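Local coordinates for minor capsid protein VP1 (PDB 5US7) that builds, as one of 60 copies, the T=1 icosahedral shell of human bocavirus 3, a parvovirus, at residues V209-A212 / I213-I217; V397-F400 / P401-W405; P522-W525 / D526-F529. All coordinates share one frame; numbering follows the deposited sequence.

Contact 1. Residues V209-A212 / I213-I217; sequences VEKA and IALQI
Ile-213 folds back over the carbonyl of Val-209 in the close-packed part of the short helix 210-215. Its N donates to Val-209 O at 3.0 Å, while its CG1 lies 3.2 Å from that same oxygen. Placing CG1 beside the backbone N (chi1 -66°) brings the branch over the carbonyl and leaves its end, CD1, in looser touch with CG1 of Val-209. Three more i to i+4 bonds follow. Ala-214 N reaches Glu-210 O, Leu-215 N reaches Lys-211 O, and Gln-216 N closes the run on Ala-212 O at 3.2 Å, approaching from above that carbonyl's plane; Gln-216 is the first residue to leave helical geometry.

Lys-211 and Leu-215 form the looser flank. They run side by side in the same direction, and the lysine chain bends only at its last torsion (chi4 -71°), which carries NZ to 4.0 Å from CD2 of Leu-215. That flank packs on Leu-499 and Leu-497 of a second subunit. Gln-216 gives its NE2 to Thr-533 O of a third subunit. Within its own chain Ala-214 packs on loop residues Ala-201 and Met-203; in sequence the helix falls between strands 185-190 and 228-230, and its contacts to the second and third subunits place it where three copies meet.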
# COMPACT_ATOMS: atom_id res chain seq x y z
N VAL A 209 33.40 101.64 56.52
CA VAL A 209 34.04 100.35 56.72
C VAL A 209 33.13 99.55 57.63
O VAL A 209 32.63 98.48 57.26
CB VAL A 209 35.45 100.48 57.29
CG1 VAL A 209 36.04 99.11 57.56
CG2 VAL A 209 36.32 101.26 56.33
N GLU A 210 32.92 100.05 58.85
CA GLU A 210 31.92 99.45 59.73
C GLU A 210 30.53 99.48 59.10
O GLU A 210 29.75 98.54 59.27
CB GLU A 210 31.91 100.14 61.09
CG GLU A 210 33.09 99.81 61.98
CD GLU A 210 32.99 100.46 63.35
OE1 GLU A 210 32.15 101.37 63.50
OE2 GLU A 210 33.71 100.05 64.28
N LYS A 211 30.21 100.55 58.37
CA LYS A 211 28.89 100.62 57.75
C LYS A 211 28.73 99.57 56.67
O LYS A 211 27.65 98.98 56.53
CB LYS A 211 28.65 102.01 57.19
CG LYS A 211 27.26 102.18 56.59
CD LYS A 211 26.99 103.61 56.20
CE LYS A 211 25.62 103.75 55.58
NZ LYS A 211 25.55 103.14 54.24
N ALA A 212 29.77 99.33 55.89
CA ALA A 212 29.71 98.25 54.91
C ALA A 212 29.65 96.89 55.59
O ALA A 212 29.02 95.96 55.07
CB ALA A 212 30.91 98.31 53.97
N ILE A 213 30.29 96.75 56.75
CA ILE A 213 30.20 95.50 57.49
C ILE A 213 28.85 95.36 58.16
O ILE A 213 28.32 94.26 58.30
CB ILE A 213 31.35 95.41 58.51
CG1 ILE A 213 32.69 95.30 57.79
CG2 ILE A 213 31.17 94.22 59.42
CD1 ILE A 213 33.88 95.41 58.72
N ALA A 214 28.26 96.47 58.60
CA ALA A 214 26.93 96.40 59.20
C ALA A 214 25.88 96.08 58.15
O ALA A 214 24.95 95.32 58.40
CB ALA A 214 26.58 97.72 59.87
N LEU A 215 26.04 96.64 56.97
CA LEU A 215 24.98 96.59 55.98
C LEU A 215 24.95 95.23 55.32
O LEU A 215 23.89 94.77 54.87
CB LEU A 215 25.21 97.72 55.00
CG LEU A 215 24.05 98.22 54.19
CD1 LEU A 215 23.02 98.71 55.18
CD2 LEU A 215 24.57 99.38 53.44
N GLN A 216 26.10 94.57 55.26
CA GLN A 216 26.17 93.14 55.02
C GLN A 216 26.08 92.40 56.34
O GLN A 216 27.02 92.43 57.13
CB GLN A 216 27.49 92.76 54.36
CG GLN A 216 27.64 92.99 52.91
CD GLN A 216 29.05 92.68 52.49
OE1 GLN A 216 30.00 93.01 53.20
NE2 GLN A 216 29.19 91.93 51.42
N ILE A 217 25.02 91.63 56.52
CA ILE A 217 24.80 90.84 57.73
C ILE A 217 23.67 89.90 57.37
O ILE A 217 22.64 90.33 56.84
CB ILE A 217 24.39 91.68 58.95
CG1 ILE A 217 25.57 92.35 59.65
CG2 ILE A 217 23.66 90.83 59.95
CD1 ILE A 217 25.14 93.24 60.77

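Contact 2. Residues V397-F400 / P401-W405; sequences VWMF and PNQIW
Gln-403 turns its amide back on the chain that precedes it and grips two backbone groups. NE2 donates to Trp-398 O at 2.9 Å, arriving nearly along the C=O axis, while OE1 takes a weak hydrogen bond from Phe-400 N at 3.3 Å. With CG beside its backbone N (chi1 -75°) and the chain extended beyond, the side chain spans the mouth of the turn, and the two bonds together restrain rotation of the amide. A methyl of Val-397, CG1, packs against the amide, 3.4 Å from NE2.

Beside these bonds, Pro-401 CD sits over one face of the Phe-400 ring, 3.5 Å from the centroid and 21° off the normal, a CH-pi contact between successive residues.

Further out, Val-397 is held by backbone hydrogen bonding to Gly-299, and Pro-298 packs against Gln-403. Thr-427 OG1 of a fourth subunit is hydrogen-bonded to both Phe-400 O and Gln-403 N, and Asn-402 ND2 of the turn bonds Asp-430 O of that subunit.

The backbone from Phe-400 to Gln-403 is a type II beta turn, here with proline and asparagine at its two central positions; it leads into strand 404-405, which pairs antiparallel with a strand of the fourth subunit and carries the sheet across the interface.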
# COMPACT_ATOMS: atom_id res chain seq x y z
N VAL A 397 56.16 76.03 69.79
CA VAL A 397 56.51 74.98 68.85
C VAL A 397 55.46 75.00 67.75
O VAL A 397 54.32 74.59 67.97
CB VAL A 397 56.58 73.61 69.52
CG1 VAL A 397 56.87 72.54 68.51
CG2 VAL A 397 57.61 73.62 70.62
N TRP A 398 55.84 75.46 66.58
CA TRP A 398 54.92 75.53 65.45
C TRP A 398 54.94 74.18 64.76
O TRP A 398 55.52 73.22 65.25
CB TRP A 398 55.32 76.67 64.54
CG TRP A 398 55.23 77.97 65.21
CD1 TRP A 398 56.21 78.60 65.90
CD2 TRP A 398 54.09 78.83 65.25
NE1 TRP A 398 55.75 79.79 66.39
CE2 TRP A 398 54.45 79.96 66.00
CE3 TRP A 398 52.80 78.74 64.73
CZ2 TRP A 398 53.57 81.00 66.24
CZ3 TRP A 398 51.93 79.77 64.97
CH2 TRP A 398 52.32 80.89 65.71
N MET A 399 54.29 74.07 63.61
CA MET A 399 54.44 72.86 62.83
C MET A 399 55.85 72.75 62.29
O MET A 399 56.48 73.74 61.91
CB MET A 399 53.47 72.80 61.66
CG MET A 399 52.09 72.42 62.03
SD MET A 399 51.12 72.32 60.53
CE MET A 399 49.57 71.82 61.22
N PHE A 400 56.36 71.52 62.27
CA PHE A 400 57.67 71.22 61.75
C PHE A 400 57.55 69.82 61.17
O PHE A 400 56.67 69.07 61.60
CB PHE A 400 58.71 71.28 62.87
CG PHE A 400 60.12 71.22 62.41
CD1 PHE A 400 60.73 72.34 61.89
CD2 PHE A 400 60.85 70.06 62.53
CE1 PHE A 400 62.02 72.30 61.48
CE2 PHE A 400 62.15 70.02 62.12
CZ PHE A 400 62.74 71.14 61.59
N PRO A 401 58.35 69.47 60.18
CA PRO A 401 58.26 68.11 59.65
C PRO A 401 58.55 67.09 60.73
O PRO A 401 59.23 67.37 61.72
CB PRO A 401 59.35 68.08 58.57
CG PRO A 401 59.45 69.45 58.15
CD PRO A 401 59.24 70.30 59.37
N ASN A 402 57.99 65.90 60.55
CA ASN A 402 58.26 64.76 61.42
C ASN A 402 57.77 64.98 62.83
O ASN A 402 58.30 64.39 63.77
CB ASN A 402 59.75 64.45 61.44
CG ASN A 402 60.27 64.06 60.11
OD1 ASN A 402 59.53 63.54 59.28
ND2 ASN A 402 61.53 64.37 59.86
N GLN A 403 56.79 65.85 63.03
CA GLN A 403 56.18 65.95 64.34
C GLN A 403 55.16 64.85 64.50
O GLN A 403 54.40 64.54 63.58
CB GLN A 403 55.54 67.31 64.55
CG GLN A 403 56.53 68.40 64.80
CD GLN A 403 55.86 69.70 65.06
OE1 GLN A 403 54.74 69.92 64.62
NE2 GLN A 403 56.52 70.58 65.80
N ILE A 404 55.16 64.23 65.68
CA ILE A 404 54.30 63.10 65.97
C ILE A 404 53.75 63.27 67.37
O ILE A 404 54.52 63.38 68.33
CB ILE A 404 55.05 61.77 65.81
CG1 ILE A 404 55.26 61.49 64.32
CG2 ILE A 404 54.34 60.66 66.54
CD1 ILE A 404 56.13 60.36 64.01
N TRP A 405 52.43 63.30 67.49
CA TRP A 405 51.76 63.44 68.77
C TRP A 405 50.47 62.66 68.68
O TRP A 405 50.14 62.09 67.64
CB TRP A 405 51.52 64.92 69.11
CG TRP A 405 50.54 65.63 68.21
CD1 TRP A 405 49.23 65.89 68.48
CD2 TRP A 405 50.78 66.14 66.90
NE1 TRP A 405 48.65 66.54 67.43
CE2 TRP A 405 49.58 66.71 66.45
CE3 TRP A 405 51.90 66.18 66.07
CZ2 TRP A 405 49.47 67.31 65.20
CZ3 TRP A 405 51.78 66.77 64.84
CH2 TRP A 405 50.58 67.33 64.41

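Contact 3. Residues P522-W525 / D526-F529; sequences PTTW and DMCF
Met-527 curls back against residues 522-524, just beyond a cis peptide bond between Trp-525 and Asp-526 and inside a type II beta turn that runs from Asp-526 to Phe-529. The turn is closed by Phe-529 N donating to Asp-526 O at 2.8 Å. The first torsion of Met-527 places CG between its own N and carbonyl carbon (chi1 67°), which directs the chain toward the preceding residues. CG meets CB of Pro-522 at 3.7 Å, and SD accepts a weak hydrogen bond from Thr-523 N at 3.6 Å. A bend at chi3 (90°) then carries CE to the hydroxyl oxygens OG1 of Thr-523 and Thr-524. Cys-528 adds to the apolar side of this curl by setting its SG 3.5 Å from Pro-522 CG.

Trp-525, the residue before the cis bond, swings its indole away from the turn. Loop residues Ile-369, Ser-371 and Asn-372 pack against it, and NE1 makes a weak hydrogen bond to Ile-370 O. Its backbone is tied within the loop as well, since Thr-524 OG1 donates to Trp-525 O at 2.7 Å.

Asp-526 crosses the indole at about a right angle, with the carboxylate and ring planes 78° apart. Its OD2 forms a salt bridge with Arg-492 of the same chain, whereas OD1 lies at the indole's edge, in the ring plane, 3.7 Å from CE3 and 3.2 Å from Trp-525 CB.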
# COMPACT_ATOMS: atom_id res chain seq x y z
N PRO A 522 31.76 62.79 89.81
CA PRO A 522 33.20 62.52 89.93
C PRO A 522 33.94 63.79 90.28
O PRO A 522 33.76 64.83 89.65
CB PRO A 522 33.57 62.01 88.54
CG PRO A 522 32.54 62.57 87.65
CD PRO A 522 31.28 62.56 88.44
N THR A 523 34.78 63.71 91.31
CA THR A 523 35.42 64.93 91.81
C THR A 523 36.62 65.33 90.97
O THR A 523 36.81 66.52 90.70
CB THR A 523 35.84 64.74 93.26
OG1 THR A 523 36.75 63.64 93.36
CG2 THR A 523 34.64 64.47 94.13
N THR A 524 37.44 64.37 90.56
CA THR A 524 38.69 64.69 89.90
C THR A 524 38.92 63.71 88.76
O THR A 524 38.04 62.95 88.37
CB THR A 524 39.87 64.65 90.88
OG1 THR A 524 39.95 63.34 91.45
CG2 THR A 524 39.72 65.68 91.99
N TRP A 525 40.11 63.79 88.19
CA TRP A 525 40.74 62.73 87.43
C TRP A 525 41.28 61.72 88.45
O TRP A 525 41.52 62.09 89.59
CB TRP A 525 41.86 63.33 86.58
CG TRP A 525 41.36 64.16 85.48
CD1 TRP A 525 40.71 65.33 85.60
CD2 TRP A 525 41.61 63.97 84.09
NE1 TRP A 525 40.44 65.85 84.36
CE2 TRP A 525 40.99 65.03 83.41
CE3 TRP A 525 42.26 62.99 83.34
CZ2 TRP A 525 41.01 65.14 82.04
CZ3 TRP A 525 42.27 63.11 81.97
CH2 TRP A 525 41.64 64.17 81.33
N ASP A 526 41.47 60.46 88.07
CA ASP A 526 41.21 59.96 86.73
C ASP A 526 39.84 59.33 86.63
O ASP A 526 39.51 58.74 85.61
CB ASP A 526 42.28 58.95 86.33
CG ASP A 526 43.63 59.59 86.09
OD1 ASP A 526 43.69 60.83 85.95
OD2 ASP A 526 44.63 58.85 86.03
N MET A 527 39.05 59.39 87.70
CA MET A 527 37.64 59.07 87.53
C MET A 527 37.06 60.05 86.51
O MET A 527 37.48 61.20 86.43
CB MET A 527 36.90 59.12 88.87
CG MET A 527 36.78 60.47 89.51
SD MET A 527 36.20 60.41 91.21
CE MET A 527 37.74 60.29 92.10
N CYS A 528 36.08 59.57 85.75
CA CYS A 528 35.70 59.98 84.39
C CYS A 528 36.46 59.16 83.35
O CYS A 528 36.11 59.19 82.18
CB CYS A 528 35.92 61.47 84.09
SG CYS A 528 34.97 62.64 85.09
N PHE A 529 37.47 58.40 83.76
CA PHE A 529 38.14 57.34 83.02
C PHE A 529 38.69 57.76 81.66
O PHE A 529 38.20 57.29 80.64
CB PHE A 529 37.18 56.17 82.84
CG PHE A 529 36.79 55.51 84.12
CD1 PHE A 529 37.54 55.68 85.26
CD2 PHE A 529 35.68 54.69 84.18
CE1 PHE A 529 37.19 55.07 86.43
CE2 PHE A 529 35.33 54.08 85.35
CZ PHE A 529 36.09 54.27 86.47

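The three contacts follow one another along the chain and do not touch. Contacts 2 and 3 are the nearest pair, their centres 30 Å apart and their nearest atoms about 15 Å apart. Contact 1 is more remote, with its centre 40 Å from that of contact 2 and 48 Å from that of contact 3; contacts 1 and 3 lie on opposite sides of the chain's centre. Assembly brings them into relation: contacts 1 and 2 both touch the third subunit. Arg-492 forms a salt bridge with Asp-526 of contact 3 in its own chain, and the Arg-492 of the third subunit packs on Gln-216 of contact 1. Arg-492 belongs to the probable nuclear localization signal.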